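PDB 3MZ2: glycerophosphoryl diester phosphodiesterase from Parabacteroides distasonis, which probably hydrolyses glycerophosphodiesters, using a TIM-barrel domain of the glycerophosphodiester phosphodiesterase family. Local coordinates for residues G8-I14 / K287-L292; A27-P32 / I279-K285; I34-G39 / T60-E65; R248-R253 / E270-I275. All coordinates share one frame; numbering follows the deposited sequence. Where two conformers were deposited one is given.

Contact 1: residues G8-I14 / K287-L292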
loop_
_atom_site.group_PDB
_atom_site.type_symbol
_atom_site.label_atom_id
_atom_site.label_comp_id
_atom_site.label_asym_id
_atom_site.label_seq_id
_atom_site.Cartn_x
_atom_site.Cartn_y
_atom_site.Cartn_z
ATOM N N GLY A 8 -3.756 32.143 -17.289
ATOM C CA GLY A 8 -2.743 32.747 -16.366
ATOM C C GLY A 8 -2.554 31.877 -15.119
ATOM O O GLY A 8 -3.500 31.704 -14.345
HETATM N N MSE A 9 -1.350 31.354 -14.911
HETATM C CA MSE A 9 -1.070 30.405 -13.823
HETATM C C MSE A 9 0.131 30.820 -12.950
HETATM O O MSE A 9 1.136 31.370 -13.442
HETATM C CB MSE A 9 -0.782 28.988 -14.355
HETATM C CG MSE A 9 -2.034 28.135 -14.703
HETATM SE SE MSE A 9 -1.378 26.576 -15.564
HETATM C CE MSE A 9 -0.438 27.556 -17.011
ATOM N N ASN A 10 0.012 30.550 -11.667
ATOM C CA ASN A 10 1.145 30.625 -10.745
ATOM C C ASN A 10 2.071 29.454 -11.015
ATOM O O ASN A 10 1.606 28.292 -11.153
ATOM C CB ASN A 10 0.680 30.551 -9.300
ATOM C CG ASN A 10 -0.110 31.762 -8.876
ATOM O OD1 ASN A 10 0.451 32.804 -8.578
ATOM N ND2 ASN A 10 -1.409 31.600 -8.773
ATOM N N THR A 11 3.366 29.744 -11.073
ATOM C CA THR A 11 4.366 28.737 -11.286
ATOM C C THR A 11 5.448 28.773 -10.211
ATOM O O THR A 11 5.685 29.790 -9.541
ATOM C CB THR A 11 5.044 28.863 -12.693
ATOM O OG1 THR A 11 5.722 30.125 -12.809
ATOM C CG2 THR A 11 3.996 28.689 -13.780
ATOM N N LEU A 12 6.088 27.625 -10.028
ATOM C CA LEU A 12 7.345 27.564 -9.316
ATOM C C LEU A 12 8.524 27.615 -10.313
ATOM O O LEU A 12 8.439 27.079 -11.428
ATOM C CB LEU A 12 7.413 26.297 -8.484
ATOM C CG LEU A 12 6.260 25.993 -7.529
ATOM C CD1 LEU A 12 6.462 24.609 -6.853
ATOM C CD2 LEU A 12 6.095 27.107 -6.478
ATOM N N GLN A 13 9.610 28.229 -9.898
ATOM C CA GLN A 13 10.787 28.435 -10.738
ATOM C C GLN A 13 11.974 27.679 -10.174
ATOM O O GLN A 13 12.728 28.202 -9.352
ATOM C CB GLN A 13 11.054 29.929 -10.876
ATOM C CG GLN A 13 9.826 30.615 -11.499
ATOM C CD GLN A 13 9.660 30.258 -12.977
ATOM O OE1 GLN A 13 8.924 29.312 -13.364
ATOM N NE2 GLN A 13 10.374 30.987 -13.811
ATOM N N ILE A 14 12.087 26.417 -10.594
ATOM C CA ILE A 14 13.040 25.453 -10.058
ATOM C C ILE A 14 13.714 24.837 -11.269
ATOM O O ILE A 14 13.118 24.034 -11.976
ATOM C CB ILE A 14 12.304 24.421 -9.163
ATOM C CG1 ILE A 14 11.744 25.117 -7.900
ATOM C CG2 ILE A 14 13.239 23.287 -8.768
ATOM C CD1 ILE A 14 10.837 24.301 -7.070
ATOM N N LYS A 287 11.986 34.238 -4.685
ATOM C CA LYS A 287 12.559 34.017 -6.015
ATOM C C LYS A 287 12.043 32.769 -6.739
ATOM O O LYS A 287 12.182 32.645 -7.949
ATOM C CB LYS A 287 14.073 33.915 -5.889
ATOM C CG LYS A 287 14.559 32.762 -5.029
ATOM C CD LYS A 287 16.064 32.760 -5.042
ATOM C CE LYS A 287 16.655 31.614 -4.271
ATOM N NZ LYS A 287 18.153 31.686 -4.268
ATOM N N PHE A 288 11.477 31.827 -5.989
ATOM C CA PHE A 288 10.997 30.584 -6.557
ATOM C C PHE A 288 9.589 30.644 -7.156
ATOM O O PHE A 288 9.078 29.593 -7.586
ATOM C CB PHE A 288 11.052 29.465 -5.489
ATOM C CG PHE A 288 12.458 29.105 -5.056
ATOM C CD1 PHE A 288 13.315 28.482 -5.940
ATOM C CD2 PHE A 288 12.907 29.391 -3.782
ATOM C CE1 PHE A 288 14.612 28.166 -5.573
ATOM C CE2 PHE A 288 14.240 29.061 -3.395
ATOM C CZ PHE A 288 15.055 28.430 -4.277
ATOM N N PHE A 289 8.961 31.803 -7.118
ATOM C CA PHE A 289 7.578 31.945 -7.541
ATOM C C PHE A 289 7.471 32.909 -8.696
ATOM O O PHE A 289 8.065 33.999 -8.681
ATOM C CB PHE A 289 6.734 32.467 -6.376
ATOM C CG PHE A 289 6.642 31.525 -5.226
ATOM C CD1 PHE A 289 7.612 31.533 -4.227
ATOM C CD2 PHE A 289 5.621 30.608 -5.157
ATOM C CE1 PHE A 289 7.551 30.663 -3.164
ATOM C CE2 PHE A 289 5.550 29.736 -4.082
ATOM C CZ PHE A 289 6.516 29.768 -3.091
ATOM N N SER A 290 6.653 32.552 -9.673
ATOM C CA SER A 290 6.422 33.398 -10.844
ATOM C C SER A 290 5.040 33.106 -11.425
ATOM O O SER A 290 4.200 32.491 -10.764
ATOM C CB SER A 290 7.522 33.185 -11.896
ATOM O OG SER A 290 7.478 34.194 -12.896
ATOM N N THR A 291 4.794 33.580 -12.647
ATOM C CA THR A 291 3.533 33.347 -13.333
ATOM C C THR A 291 3.808 33.040 -14.800
ATOM O O THR A 291 4.823 33.436 -15.356
ATOM C CB THR A 291 2.558 34.551 -13.263
ATOM O OG1 THR A 291 3.156 35.679 -13.865
ATOM C CG2 THR A 291 2.190 34.904 -11.830
ATOM N N LEU A 292 2.874 32.332 -15.398
ATOM C CA LEU A 292 2.944 31.937 -16.782
ATOM C C LEU A 292 1.688 32.538 -17.358
ATOM O O LEU A 292 0.581 32.319 -16.837
ATOM C CB LEU A 292 2.952 30.417 -16.868
ATOM C CG LEU A 292 3.335 29.711 -18.157
ATOM C CD1 LEU A 292 4.373 30.513 -19.015
ATOM C CD2 LEU A 292 3.804 28.294 -17.772
ATOM O OXT LEU A 292 1.770 33.316 -18.313
HETATM O O HOH W 1 3.115 32.943 -8.191
HETATM O O HOH W 2 6.574 31.133 -15.491
#
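S290 O accepts from T11 N (2.9 Å), straight at the hydrogen (180°) but from above the carbonyl plane, and also from a water whose other proton goes to N10 OD1; N10 ND2 is hydrogen-bonded to L57 O. This is the middle of a two-stranded antiparallel sheet, 10-12 against 289-291, that joins the start of the modelled chain to its C-terminus. The register follows from the bonds: T11 and S290 are a hydrogen-bonded pair, flanked by the non-hydrogen-bonded pairs N10/T291 and L12/F289. L292 N meets M9 O at 2.8 Å and the terminal carboxylate returns the bond, M9 N to L292 O at 2.9 Å. On the face carrying L12 and F289 the two side chains run alongside each other, L12 CD2 coming 3.6 Å from F289 CE2. The opposite face holds T11, whose chi1 of 62° sets CG2 beside its backbone N, where it crosses L292 and touches L292 CB at 3.7 Å; a second water links T11 OG1 to T291 O. At the other end Q13 N donates to F288 O (2.7 Å), and Q13 O lies in the plane of the F288 ring, at its edge, 3.5 Å from F288 CD1.

Contact 2: residues A27-P32 / I279-K285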
loop_
_atom_site.group_PDB
_atom_site.type_symbol
_atom_site.label_atom_id
_atom_site.label_comp_id
_atom_site.label_asym_id
_atom_site.label_seq_id
_atom_site.Cartn_x
_atom_site.Cartn_y
_atom_site.Cartn_z
ATOM N N ALA A 27 13.810 27.738 6.189
ATOM C CA ALA A 27 14.312 29.038 6.561
ATOM C C ALA A 27 13.272 29.703 7.452
ATOM O O ALA A 27 12.069 29.471 7.278
ATOM C CB ALA A 27 14.564 29.873 5.313
ATOM N N ASP A 28 13.718 30.574 8.358
ATOM C CA ASP A 28 12.740 31.194 9.259
ATOM C C ASP A 28 11.765 32.119 8.481
ATOM O O ASP A 28 10.564 32.147 8.847
ATOM C CB ASP A 28 13.385 31.892 10.476
ATOM C CG ASP A 28 13.739 30.929 11.621
ATOM O OD1 ASP A 28 13.013 29.953 11.921
ATOM O OD2 ASP A 28 14.763 31.185 12.272
ATOM N N ASP A 29 12.193 32.732 7.372
ATOM C CA ASP A 29 11.295 33.573 6.566
ATOM C C ASP A 29 10.579 32.851 5.425
ATOM O O ASP A 29 10.116 33.464 4.458
ATOM C CB ASP A 29 12.045 34.782 6.005
ATOM C CG ASP A 29 13.020 34.435 4.901
ATOM O OD1 ASP A 29 13.303 33.241 4.666
ATOM O OD2 ASP A 29 13.525 35.397 4.262
ATOM N N ARG A 30 10.488 31.532 5.526
ATOM C CA ARG A 30 9.845 30.750 4.485
ATOM C C ARG A 30 8.405 31.195 4.206
ATOM O O ARG A 30 7.726 31.744 5.079
ATOM C CB ARG A 30 9.885 29.253 4.809
ATOM C CG ARG A 30 8.836 28.702 5.763
ATOM C CD ARG A 30 8.808 29.412 7.169
ATOM N NE ARG A 30 8.253 28.555 8.226
ATOM C CZ ARG A 30 8.164 28.873 9.537
ATOM N NH1 ARG A 30 8.553 30.062 10.014
ATOM N NH2 ARG A 30 7.664 27.980 10.391
ATOM N N ILE A 31 7.981 30.962 2.963
ATOM C CA ILE A 31 6.611 31.210 2.504
ATOM C C ILE A 31 5.794 29.943 2.759
ATOM O O ILE A 31 6.212 28.853 2.345
ATOM C CB ILE A 31 6.605 31.557 1.003
ATOM C CG1 ILE A 31 7.273 32.926 0.809
ATOM C CG2 ILE A 31 5.172 31.576 0.394
ATOM C CD1 ILE A 31 7.453 33.267 -0.618
ATOM N N PRO A 32 4.615 30.089 3.383
ATOM C CA PRO A 32 3.771 28.906 3.566
ATOM C C PRO A 32 3.469 28.281 2.214
ATOM O O PRO A 32 3.132 29.023 1.263
ATOM C CB PRO A 32 2.490 29.482 4.208
ATOM C CG PRO A 32 2.989 30.661 4.987
ATOM C CD PRO A 32 4.089 31.260 4.091
ATOM N N ILE A 279 0.914 35.251 4.035
ATOM C CA ILE A 279 2.010 35.133 3.066
ATOM C C ILE A 279 2.840 36.381 3.221
ATOM O O ILE A 279 2.338 37.518 3.089
ATOM C CB ILE A 279 1.493 34.938 1.614
ATOM C CG1 ILE A 279 0.612 33.689 1.487
ATOM C CG2 ILE A 279 2.667 34.911 0.599
ATOM C CD1 ILE A 279 1.164 32.364 2.059
ATOM N N PRO A 280 4.105 36.203 3.597
ATOM C CA PRO A 280 4.964 37.361 3.806
ATOM C C PRO A 280 5.248 38.113 2.494
ATOM O O PRO A 280 5.319 37.494 1.440
ATOM C CB PRO A 280 6.254 36.753 4.350
ATOM C CG PRO A 280 6.027 35.301 4.518
ATOM C CD PRO A 280 4.853 34.933 3.671
ATOM N N VAL A 281 5.396 39.429 2.583
ATOM C CA VAL A 281 5.769 40.236 1.412
ATOM C C VAL A 281 7.255 39.999 1.032
ATOM O O VAL A 281 7.558 39.763 -0.168
ATOM C CB VAL A 281 5.461 41.729 1.622
ATOM C CG1 VAL A 281 6.119 42.246 2.920
ATOM C CG2 VAL A 281 5.873 42.544 0.345
ATOM N N SER A 282 8.139 39.951 2.044
ATOM C CA SER A 282 9.588 39.697 1.836
ATOM C C SER A 282 10.053 38.318 2.330
ATOM O O SER A 282 9.748 37.914 3.463
ATOM C CB SER A 282 10.443 40.769 2.524
ATOM O OG SER A 282 10.084 42.079 2.107
ATOM N N SER A 283 10.776 37.595 1.494
ATOM C CA SER A 283 11.235 36.246 1.849
ATOM C C SER A 283 12.371 35.786 0.945
ATOM O O SER A 283 12.344 36.006 -0.262
ATOM C CB SER A 283 10.083 35.254 1.771
ATOM O OG SER A 283 10.517 33.903 1.819
ATOM N N SER A 284 13.349 35.105 1.532
ATOM C CA SER A 284 14.404 34.423 0.780
ATOM C C SER A 284 13.853 33.433 -0.232
ATOM O O SER A 284 14.557 33.032 -1.166
ATOM C CB SER A 284 15.345 33.687 1.728
ATOM O OG SER A 284 14.680 32.670 2.449
ATOM N N LYS A 285 12.590 33.035 -0.072
ATOM C CA LYS A 285 11.974 32.067 -0.978
ATOM C C LYS A 285 11.149 32.706 -2.092
ATOM O O LYS A 285 10.655 32.011 -2.988
ATOM C CB LYS A 285 11.073 31.103 -0.212
ATOM C CG LYS A 285 11.709 30.424 0.952
ATOM C CD LYS A 285 12.752 29.448 0.514
ATOM C CE LYS A 285 13.133 28.536 1.664
ATOM N NZ LYS A 285 14.289 27.662 1.248
#
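Polar bonds across this contact converge on D29, which meets two consecutive serines. Its carboxylate takes both donors of S284: the hydroxyl OG gives its proton to D29 OD1 at 2.7 Å, on the syn lone pair, while S284 N reaches D29 OD2 at 2.8 Å from above the carboxylate plane, 45° out of it. With chi1 at 72°, D29 CG sits between the backbone N and the carbonyl carbon, which leaves the carboxylate facing the serine backbone. Replacing D29 by an alanine would probably leave S284 N and S284 OG without their mates across the contact and the two loops less firmly joined. The main chain contributes as well, since S283 OG donates to D29 O (2.7 Å) and in turn accepts from K285 N (2.9 Å), an ST turn that fixes the rotation of the hydroxyl.

A type I turn from A27 to R30, closed by R30 N to A27 O, presents D29. Its loop leads from helix 17-23 into barrel strand 33-36, and its partner follows helix 268-275, so the contact lies at the N-terminal end of that strand in the TIM barrel.

Apolar contacts flank these bonds. I279 CD1 slides past the P32 ring, 3.7 Å from P32 CD, and P280 CD comes to 3.8 Å from the same P32 CD. I31 CG2 packs on I279 CG2 at 4.2 Å. The aliphatic part of K285 passes R30 CA with its CG and approaches A27 CB with its CE, 4.1 Å away; K285 NZ goes on to Q25 O, and R30 NE forms a salt bridge with D261 OD1.

Contact 3: residues I34-G39 / T60-E65; sequences ISGHRG and TPATFE. With SO4 (sulfate ion), chain C; SO4 (sulfate ion), chain G.
A main-chain amide grips a carboxylate here: R38 N donates to E65 OE1 at 2.9 Å, arriving nearly in line with the C-O bond. R38 has a positive phi, which turns the chain at the end of strand 33-36. The two strands belong to a beta-alpha-beta crossover of the TIM barrel, 33-36 and 63-70 running parallel with helix 50-59 between them. The register is set by G36 N to T63 O (2.8 Å) and E65 N to G36 O (3.0 Å); G36 O also accepts from G39 N, on the opposite face of the carbonyl. At G36 a side chain would run into F64 CD1.

The E65 chain leaves with CG trans to the main-chain N (chi1 -177°) and bends at chi2, carrying the carboxylate alongside the H37 ring, their planes only 4° apart. H37 ND1 is hydrogen-bonded to D266, while H37 NE2 bonds O2 of the chain C sulfate at 3.0 Å. R38 CG lies over one face of the H37 ring, toward the rim. The ion is probably from the crystallisation liquor, but its place is consistent with a phosphate pocket. R38 NH2 bonds its O3, and R38 NE its O1 at 2.9 Å, almost straight at the hydrogen (177°).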
loop_
_atom_site.group_PDB
_atom_site.type_symbol
_atom_site.label_atom_id
_atom_site.label_comp_id
_atom_site.label_asym_id
_atom_site.label_seq_id
_atom_site.Cartn_x
_atom_site.Cartn_y
_atom_site.Cartn_z
ATOM N N ILE A 34 1.517 25.150 -0.317
ATOM C CA ILE A 34 0.311 24.371 -0.498
ATOM C C ILE A 34 0.576 23.248 -1.486
ATOM O O ILE A 34 1.240 23.428 -2.544
ATOM C CB ILE A 34 -0.828 25.231 -1.023
ATOM C CG1 ILE A 34 -1.183 26.384 -0.065
ATOM C CG2 ILE A 34 -2.133 24.398 -1.252
ATOM C CD1 ILE A 34 -2.274 27.392 -0.574
ATOM N N SER A 35 0.079 22.076 -1.140
ATOM C CA SER A 35 0.148 20.909 -2.037
ATOM C C SER A 35 -1.248 20.356 -2.242
ATOM O O SER A 35 -2.006 20.213 -1.282
ATOM C CB SER A 35 1.104 19.863 -1.448
ATOM O OG SER A 35 1.421 18.851 -2.375
ATOM N N GLY A 36 -1.611 20.098 -3.497
ATOM C CA GLY A 36 -2.905 19.563 -3.848
ATOM C C GLY A 36 -2.907 18.079 -3.658
ATOM O O GLY A 36 -2.253 17.348 -4.417
ATOM N N HIS A 37 -3.627 17.608 -2.651
ATOM C CA HIS A 37 -3.857 16.180 -2.432
ATOM C C HIS A 37 -4.628 15.540 -3.578
ATOM O O HIS A 37 -5.750 15.963 -3.942
ATOM C CB HIS A 37 -4.644 15.988 -1.138
ATOM C CG HIS A 37 -4.818 14.559 -0.714
ATOM N ND1 HIS A 37 -6.041 13.924 -0.719
ATOM C CD2 HIS A 37 -3.931 13.656 -0.226
ATOM C CE1 HIS A 37 -5.908 12.696 -0.252
ATOM N NE2 HIS A 37 -4.638 12.513 0.071
ATOM N N ARG A 38 -4.013 14.489 -4.135
ATOM C CA ARG A 38 -4.543 13.753 -5.291
ATOM C C ARG A 38 -4.845 14.742 -6.385
ATOM O O ARG A 38 -5.793 14.549 -7.124
ATOM C CB ARG A 38 -5.799 12.927 -4.949
ATOM C CG ARG A 38 -5.679 11.896 -3.849
ATOM C CD ARG A 38 -6.996 11.142 -3.654
ATOM N NE ARG A 38 -7.116 10.387 -2.403
ATOM C CZ ARG A 38 -8.271 10.051 -1.827
ATOM N NH1 ARG A 38 -9.426 10.364 -2.389
ATOM N NH2 ARG A 38 -8.278 9.369 -0.682
ATOM N N GLY A 39 -4.079 15.839 -6.436
ATOM C CA GLY A 39 -4.265 16.939 -7.322
ATOM C C GLY A 39 -5.125 18.116 -6.921
ATOM O O GLY A 39 -5.159 19.104 -7.608
ATOM N N THR A 60 -3.419 29.686 -6.999
ATOM C CA THR A 60 -2.308 29.597 -6.104
ATOM C C THR A 60 -1.137 28.828 -6.652
ATOM O O THR A 60 -1.344 27.851 -7.358
ATOM C CB THR A 60 -2.783 28.916 -4.762
ATOM O OG1 THR A 60 -1.710 28.878 -3.809
ATOM C CG2 THR A 60 -3.350 27.486 -4.997
ATOM N N PRO A 61 0.110 29.195 -6.287
ATOM C CA PRO A 61 1.186 28.226 -6.515
ATOM C C PRO A 61 0.949 26.993 -5.671
ATOM O O PRO A 61 0.440 27.102 -4.562
ATOM C CB PRO A 61 2.447 28.971 -6.052
ATOM C CG PRO A 61 1.977 30.020 -5.206
ATOM C CD PRO A 61 0.598 30.391 -5.580
ATOM N N ALA A 62 1.271 25.818 -6.208
ATOM C CA ALA A 62 1.112 24.593 -5.467
ATOM C C ALA A 62 1.969 23.509 -6.127
ATOM O O ALA A 62 2.317 23.617 -7.291
ATOM C CB ALA A 62 -0.366 24.160 -5.445
ATOM N N THR A 63 2.269 22.478 -5.347
ATOM C CA THR A 63 2.751 21.199 -5.820
ATOM C C THR A 63 1.558 20.256 -5.843
ATOM O O THR A 63 0.499 20.588 -5.320
ATOM C CB THR A 63 3.822 20.610 -4.921
ATOM O OG1 THR A 63 3.313 20.547 -3.583
ATOM C CG2 THR A 63 5.076 21.502 -4.948
ATOM N N PHE A 64 1.707 19.127 -6.522
ATOM C CA PHE A 64 0.607 18.160 -6.653
ATOM C C PHE A 64 1.068 16.750 -6.294
ATOM O O PHE A 64 1.958 16.208 -6.915
ATOM C CB PHE A 64 0.026 18.202 -8.083
ATOM C CG PHE A 64 -0.541 19.560 -8.449
ATOM C CD1 PHE A 64 -1.703 19.972 -7.869
ATOM C CD2 PHE A 64 0.125 20.424 -9.253
ATOM C CE1 PHE A 64 -2.253 21.218 -8.169
ATOM C CE2 PHE A 64 -0.400 21.690 -9.540
ATOM C CZ PHE A 64 -1.587 22.100 -8.954
ATOM N N GLU A 65 0.363 16.159 -5.346
ATOM C CA GLU A 65 0.577 14.783 -4.932
ATOM C C GLU A 65 -0.403 13.953 -5.758
ATOM O O GLU A 65 -1.583 14.269 -5.814
ATOM C CB GLU A 65 0.260 14.684 -3.447
ATOM C CG GLU A 65 0.517 13.299 -2.913
ATOM C CD GLU A 65 -0.682 12.394 -2.875
ATOM O OE1 GLU A 65 -1.815 12.806 -3.188
ATOM O OE2 GLU A 65 -0.457 11.220 -2.501
HETATM S S SO4 C . -4.575 9.123 0.225
HETATM O O1 SO4 C . -4.614 9.574 -1.167
HETATM O O2 SO4 C . -3.544 9.899 0.917
HETATM O O3 SO4 C . -5.861 9.323 0.916
HETATM O O4 SO4 C . -4.356 7.654 0.207
HETATM S S SO4 G . -12.231 10.529 -0.031
HETATM O O1 SO4 G . -13.557 10.956 -0.498
HETATM O O2 SO4 G . -11.227 11.448 -0.554
HETATM O O3 SO4 G . -12.212 10.541 1.432
HETATM O O4 SO4 G . -11.857 9.196 -0.520
HETATM O O HOH W 3 2.438 26.898 -2.544
#

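Contact 4: residues R248-R253 / E270-I275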
loop_
_atom_site.group_PDB
_atom_site.type_symbol
_atom_site.label_atom_id
_atom_site.label_comp_id
_atom_site.label_asym_id
_atom_site.label_seq_id
_atom_site.Cartn_x
_atom_site.Cartn_y
_atom_site.Cartn_z
ATOM N N ARG A 248 -13.255 25.649 7.986
ATOM C CA ARG A 248 -12.047 25.149 7.311
ATOM C C ARG A 248 -10.962 26.242 7.248
ATOM O O ARG A 248 -9.808 25.993 7.542
ATOM C CB ARG A 248 -12.378 24.611 5.953
ATOM C CG ARG A 248 -13.272 23.347 5.975
ATOM C CD ARG A 248 -13.398 22.777 4.578
ATOM N NE ARG A 248 -14.149 23.565 3.584
ATOM C CZ ARG A 248 -15.462 23.496 3.347
ATOM N NH1 ARG A 248 -16.289 22.759 4.095
ATOM N NH2 ARG A 248 -15.961 24.207 2.366
ATOM N N ALA A 249 -11.336 27.474 6.967
ATOM C CA ALA A 249 -10.379 28.581 6.850
ATOM C C ALA A 249 -9.671 28.878 8.130
ATOM O O ALA A 249 -8.461 29.053 8.140
ATOM C CB ALA A 249 -11.056 29.852 6.302
ATOM N N GLU A 250 -10.417 28.884 9.225
ATOM C CA GLU A 250 -9.829 29.049 10.544
ATOM C C GLU A 250 -8.805 27.952 10.815
ATOM O O GLU A 250 -7.682 28.223 11.329
ATOM C CB GLU A 250 -10.914 29.073 11.634
ATOM C CG GLU A 250 -10.360 29.415 13.028
ATOM C CD GLU A 250 -9.678 28.267 13.706
ATOM O OE1 GLU A 250 -10.142 27.101 13.543
ATOM O OE2 GLU A 250 -8.661 28.540 14.394
ATOM N N ALA A 251 -9.154 26.717 10.454
ATOM C CA ALA A 251 -8.294 25.581 10.681
ATOM C C ALA A 251 -6.981 25.675 9.882
ATOM O O ALA A 251 -5.900 25.417 10.388
ATOM C CB ALA A 251 -9.055 24.268 10.316
ATOM N N TYR A 252 -7.058 26.097 8.622
ATOM C CA TYR A 252 -5.863 26.238 7.809
ATOM C C TYR A 252 -4.936 27.313 8.375
ATOM O O TYR A 252 -3.731 27.127 8.456
ATOM C CB TYR A 252 -6.221 26.554 6.350
ATOM C CG TYR A 252 -7.118 25.518 5.670
ATOM C CD1 TYR A 252 -6.902 24.154 5.821
ATOM C CD2 TYR A 252 -8.154 25.934 4.838
ATOM C CE1 TYR A 252 -7.716 23.218 5.193
ATOM C CE2 TYR A 252 -8.986 25.009 4.205
ATOM C CZ TYR A 252 -8.758 23.654 4.377
ATOM O OH TYR A 252 -9.581 22.754 3.743
ATOM N N ARG A 253 -5.505 28.438 8.789
ATOM C CA ARG A 253 -4.691 29.455 9.477
ATOM C C ARG A 253 -4.049 28.975 10.767
ATOM O O ARG A 253 -2.883 29.254 11.017
ATOM C CB ARG A 253 -5.520 30.753 9.681
ATOM C CG ARG A 253 -5.753 31.536 8.400
ATOM C CD ARG A 253 -6.442 32.841 8.696
ATOM N NE ARG A 253 -7.806 32.709 9.217
ATOM C CZ ARG A 253 -8.915 32.661 8.465
ATOM N NH1 ARG A 253 -8.842 32.737 7.106
ATOM N NH2 ARG A 253 -10.098 32.549 9.070
ATOM N N GLU A 270 -9.093 26.767 -1.370
ATOM C CA GLU A 270 -9.607 27.289 -0.099
ATOM C C GLU A 270 -8.456 27.571 0.851
ATOM O O GLU A 270 -8.485 28.567 1.613
ATOM C CB GLU A 270 -10.572 26.305 0.557
ATOM C CG GLU A 270 -11.898 26.204 -0.087
ATOM C CD GLU A 270 -12.892 25.397 0.762
ATOM O OE1 GLU A 270 -12.870 25.478 1.996
ATOM O OE2 GLU A 270 -13.685 24.660 0.169
ATOM N N VAL A 271 -7.447 26.686 0.856
ATOM C CA VAL A 271 -6.276 26.883 1.694
ATOM C C VAL A 271 -5.612 28.218 1.317
ATOM O O VAL A 271 -5.320 29.043 2.193
ATOM C CB VAL A 271 -5.260 25.732 1.628
ATOM C CG1 VAL A 271 -4.052 26.057 2.511
ATOM C CG2 VAL A 271 -5.896 24.464 2.132
ATOM N N ALA A 272 -5.437 28.431 0.020
ATOM C CA ALA A 272 -4.824 29.670 -0.474
ATOM C C ALA A 272 -5.583 30.893 -0.039
ATOM O O ALA A 272 -5.006 31.850 0.451
ATOM C CB ALA A 272 -4.725 29.652 -2.006
ATOM N N GLU A 273 -6.905 30.898 -0.235
ATOM C CA GLU A 273 -7.720 32.031 0.208
ATOM C C GLU A 273 -7.636 32.258 1.716
ATOM O O GLU A 273 -7.555 33.413 2.166
ATOM C CB GLU A 273 -9.173 31.880 -0.298
ATOM C CG GLU A 273 -9.165 31.925 -1.827
ATOM C CD GLU A 273 -10.507 31.904 -2.518
ATOM O OE1 GLU A 273 -11.546 31.942 -1.814
ATOM O OE2 GLU A 273 -10.491 31.876 -3.797
ATOM N N ALA A 274 -7.629 31.165 2.495
ATOM C CA ALA A 274 -7.615 31.288 3.964
ATOM C C ALA A 274 -6.305 31.867 4.503
ATOM O O ALA A 274 -6.329 32.659 5.449
ATOM C CB ALA A 274 -7.853 29.916 4.614
ATOM N N ILE A 275 -5.177 31.472 3.911
ATOM C CA ILE A 275 -3.851 31.832 4.410
ATOM C C ILE A 275 -3.197 32.981 3.665
ATOM O O ILE A 275 -2.081 33.342 3.998
ATOM C CB ILE A 275 -2.902 30.648 4.530
ATOM C CG1 ILE A 275 -2.298 30.188 3.173
ATOM C CG2 ILE A 275 -3.626 29.460 5.259
ATOM C CD1 ILE A 275 -1.350 29.075 3.317
#
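R248 and E270 are brought together by unlike chain shapes: the arginine folds back at chi3 (-68°), whereas the glutamate runs extended beyond CG, with CG beside the backbone N in both. The result is a side-on salt bridge between two neighbouring helices of the TIM barrel, 245-257 and 268-275, which flank strand 262-265 in the chain. The short helical segments cross at -71° with 8.5 Å between their axes. R248 NE lies on the syn lone pair of E270 OE1 at 2.8 Å, and NH2 reaches E270 OE2 at 3.2 Å, so one nitrogen serves each oxygen. R267 is a second charged partner of OE2, and R248 NH1 is held by L242 O. Putting a leucine in place of R248 would probably leave E270 OE1 without its charged mate and the carboxylate, with R267 as the one charge described that still holds it, freer to turn.

Inside the crossing, the Y252 ring is sandwiched. V271 CG2 sits over its centre in a CH-pi contact, 3.5 Å from the centroid and 3° off the normal, while R248 O covers the rim of the other face. A274 CB meets the ring at its edge, 4.0 Å from Y252 CD2, and the hydroxyl extends to D240. The helices come close where A274 CB, which points at the other helix, touches A249 CB at 3.6 Å.

R253 adds a bond at the A274 end of the contact. A249 O stands over the face of its guanidinium, and R253 NH1 donates, in the guanidinium plane, to A274 O at 3.0 Å.

In the fold
Contact 3 holds the sulfate-binding end of the barrel and lies nearest the chain centre, about 5 Å from it; the other three are 17 to 20 Å out. Contact 1 encloses the rest along the chain and packs on contact 3 through F289 CD2 and P61 CB (3.7 Å), and on contact 2 through F289 CE1 and I31 CD1 (3.6 Å). Contact 4 meets contact 3 where I34 CD1 lies 3.8 Å from V271 CG1, and meets contact 2 at P32 CB and I275 CD1 (4.0 Å). Contacts 1 and 4 do not touch, their nearest atoms being about 8 Å apart. One side chain of each contact (F289, I31, T60, I275) lies about 4 Å from a bound tetraethylene glycol, probably from crystallisation.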